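Local coordinates for protein HTH-type transcriptional regulator mcbR (Escherichia coli UMEA 3718-1, PDB 4P9F) that represses expression of McbA by binding its promoter region, which prevents colanic acid overproduction and mucoidy and is important for biofilm formation, at residues Glu105-Glu108 with Leu109-Leu113. Sequence-based numbering, arbitrary orientation.
Sequences ELQE and LLEKL
Glu111 brings its CG up to the oxygen end of the Gln107 carbonyl, one turn earlier in the helix, 3.4 Å from Gln107 O. CG of Glu111 stands beside its backbone N, chi1 -63°, which directs the chain back toward the preceding turn. The Gln107 side chain reaches forward to meet it. Its CG is anti to the backbone N, the chain is bent at chi2, and the amide is rotated at chi3 (48°) so that NE2, not OE1, lies on the Glu111 side. The two ends pass at a slant, amide and carboxylate planes 54° apart. Gln107 NE2 stays 3.9 Å from Glu111 OE1, so the approach is loose.

Leu109 and Lys112 repeat the backward lean. Leu109 CG lies 3.5 Å from Glu105 O, and Lys112 CG 3.4 Å from Glu108 O. Aliphatic carbon packs beside carbonyls that already accept backbone hydrogen bonds. Leu109 N donates to Glu105 O at 3.1 Å, and Leu110 N to Leu106 O at 3.0 Å. Glu111 N and Lys112 N hydrogen-bond likewise to the carbonyls of Gln107 and Glu108. The carboxylate of Glu105 turns elsewhere, its OE2 hydrogen-bonded to NE2 of Gln101.

Leu106, Leu110 and Leu113 form the buried side of this amphipathic segment. Leu106 packs on Ala135 and Ile136, Leu110 on Phe132, and Leu113 on Val128, of helix 122-138. Leu106 also meets Leu183, and Leu110 Tyr179 and His180, from helix 177-187. Glu105, Glu108, Glu111 and Lys112 are exposed. The i to i+4 hydrogen bonding is that of a regular alpha-helix, here helix 100-119 in the all-helical FCD domain of a GntR-family regulator.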
loop_
_atom_site.group_PDB
_atom_site.type_symbol
_atom_site.label_atom_id
_atom_site.label_comp_id
_atom_site.label_asym_id
_atom_site.label_seq_id
_atom_site.Cartn_x
_atom_site.Cartn_y
_atom_site.Cartn_z
ATOM N N GLU A 105 -21.735 -3.641 16.897
ATOM C CA GLU A 105 -21.093 -2.347 16.625
ATOM C C GLU A 105 -21.198 -1.911 15.154
ATOM O O GLU A 105 -21.260 -0.714 14.859
ATOM C CB GLU A 105 -19.613 -2.379 17.041
ATOM C CG GLU A 105 -19.381 -2.565 18.550
ATOM C CD GLU A 105 -17.904 -2.574 18.939
ATOM O OE1 GLU A 105 -17.036 -2.433 18.045
ATOM O OE2 GLU A 105 -17.616 -2.724 20.148
ATOM N N LEU A 106 -21.200 -2.872 14.228
ATOM C CA LEU A 106 -21.390 -2.533 12.815
ATOM C C LEU A 106 -22.811 -2.016 12.598
ATOM O O LEU A 106 -23.026 -1.035 11.877
ATOM C CB LEU A 106 -21.107 -3.735 11.913
ATOM C CG LEU A 106 -19.636 -4.136 11.776
ATOM C CD1 LEU A 106 -19.478 -5.415 10.970
ATOM C CD2 LEU A 106 -18.841 -3.007 11.131
ATOM N N GLN A 107 -23.771 -2.644 13.274
ATOM C CA GLN A 107 -25.159 -2.201 13.211
ATOM C C GLN A 107 -25.304 -0.763 13.739
ATOM O O GLN A 107 -26.036 0.043 13.161
ATOM C CB GLN A 107 -26.053 -3.153 14.007
ATOM C CG GLN A 107 -27.532 -2.785 13.989
ATOM C CD GLN A 107 -28.139 -2.852 12.599
ATOM O OE1 GLN A 107 -27.963 -3.832 11.876
ATOM N NE2 GLN A 107 -28.865 -1.804 12.220
ATOM N N GLU A 108 -24.599 -0.440 14.824
ATOM C CA GLU A 108 -24.631 0.918 15.388
ATOM C C GLU A 108 -24.052 1.942 14.397
ATOM O O GLU A 108 -24.616 3.016 14.192
ATOM C CB GLU A 108 -23.873 0.978 16.721
ATOM C CG GLU A 108 -24.418 0.073 17.807
ATOM C CD GLU A 108 -23.662 0.208 19.122
ATOM O OE1 GLU A 108 -22.997 1.251 19.333
ATOM O OE2 GLU A 108 -23.753 -0.721 19.954
ATOM N N LEU A 109 -22.933 1.602 13.771
ATOM C CA LEU A 109 -22.338 2.503 12.783
ATOM C C LEU A 109 -23.298 2.753 11.614
ATOM O O LEU A 109 -23.408 3.871 11.122
ATOM C CB LEU A 109 -21.004 1.941 12.292
ATOM C CG LEU A 109 -19.841 2.080 13.281
ATOM C CD1 LEU A 109 -18.618 1.356 12.780
ATOM C CD2 LEU A 109 -19.503 3.544 13.500
ATOM N N LEU A 110 -24.035 1.722 11.211
ATOM C CA LEU A 110 -25.001 1.844 10.123
ATOM C C LEU A 110 -26.122 2.822 10.456
ATOM O O LEU A 110 -26.588 3.583 9.602
ATOM C CB LEU A 110 -25.591 0.467 9.802
ATOM C CG LEU A 110 -25.782 0.143 8.329
ATOM C CD1 LEU A 110 -24.510 0.487 7.589
ATOM C CD2 LEU A 110 -26.099 -1.328 8.162
ATOM N N GLU A 111 -26.553 2.798 11.713
ATOM C CA GLU A 111 -27.562 3.740 12.189
ATOM C C GLU A 111 -27.017 5.168 12.149
ATOM O O GLU A 111 -27.728 6.098 11.757
ATOM C CB GLU A 111 -28.003 3.395 13.600
ATOM C CG GLU A 111 -28.673 2.036 13.712
ATOM C CD GLU A 111 -29.061 1.687 15.133
ATOM O OE1 GLU A 111 -29.449 0.523 15.353
ATOM O OE2 GLU A 111 -28.986 2.569 16.025
ATOM N N LYS A 112 -25.760 5.335 12.562
ATOM C CA LYS A 112 -25.090 6.634 12.482
ATOM C C LYS A 112 -25.083 7.126 11.040
ATOM O O LYS A 112 -25.346 8.304 10.765
ATOM C CB LYS A 112 -23.651 6.540 12.990
ATOM C CG LYS A 112 -23.517 6.267 14.479
ATOM C CD LYS A 112 -24.212 7.304 15.310
ATOM C CE LYS A 112 -24.039 6.985 16.793
ATOM N NZ LYS A 112 -24.569 8.067 17.668
ATOM N N LEU A 113 -24.806 6.208 10.110
ATOM C CA LEU A 113 -24.742 6.566 8.695
ATOM C C LEU A 113 -26.091 7.074 8.193
ATOM O O LEU A 113 -26.159 8.101 7.514
ATOM C CB LEU A 113 -24.283 5.364 7.846
ATOM C CG LEU A 113 -24.055 5.631 6.359
ATOM C CD1 LEU A 113 -23.023 6.751 6.158
ATOM C CD2 LEU A 113 -23.652 4.357 5.585
#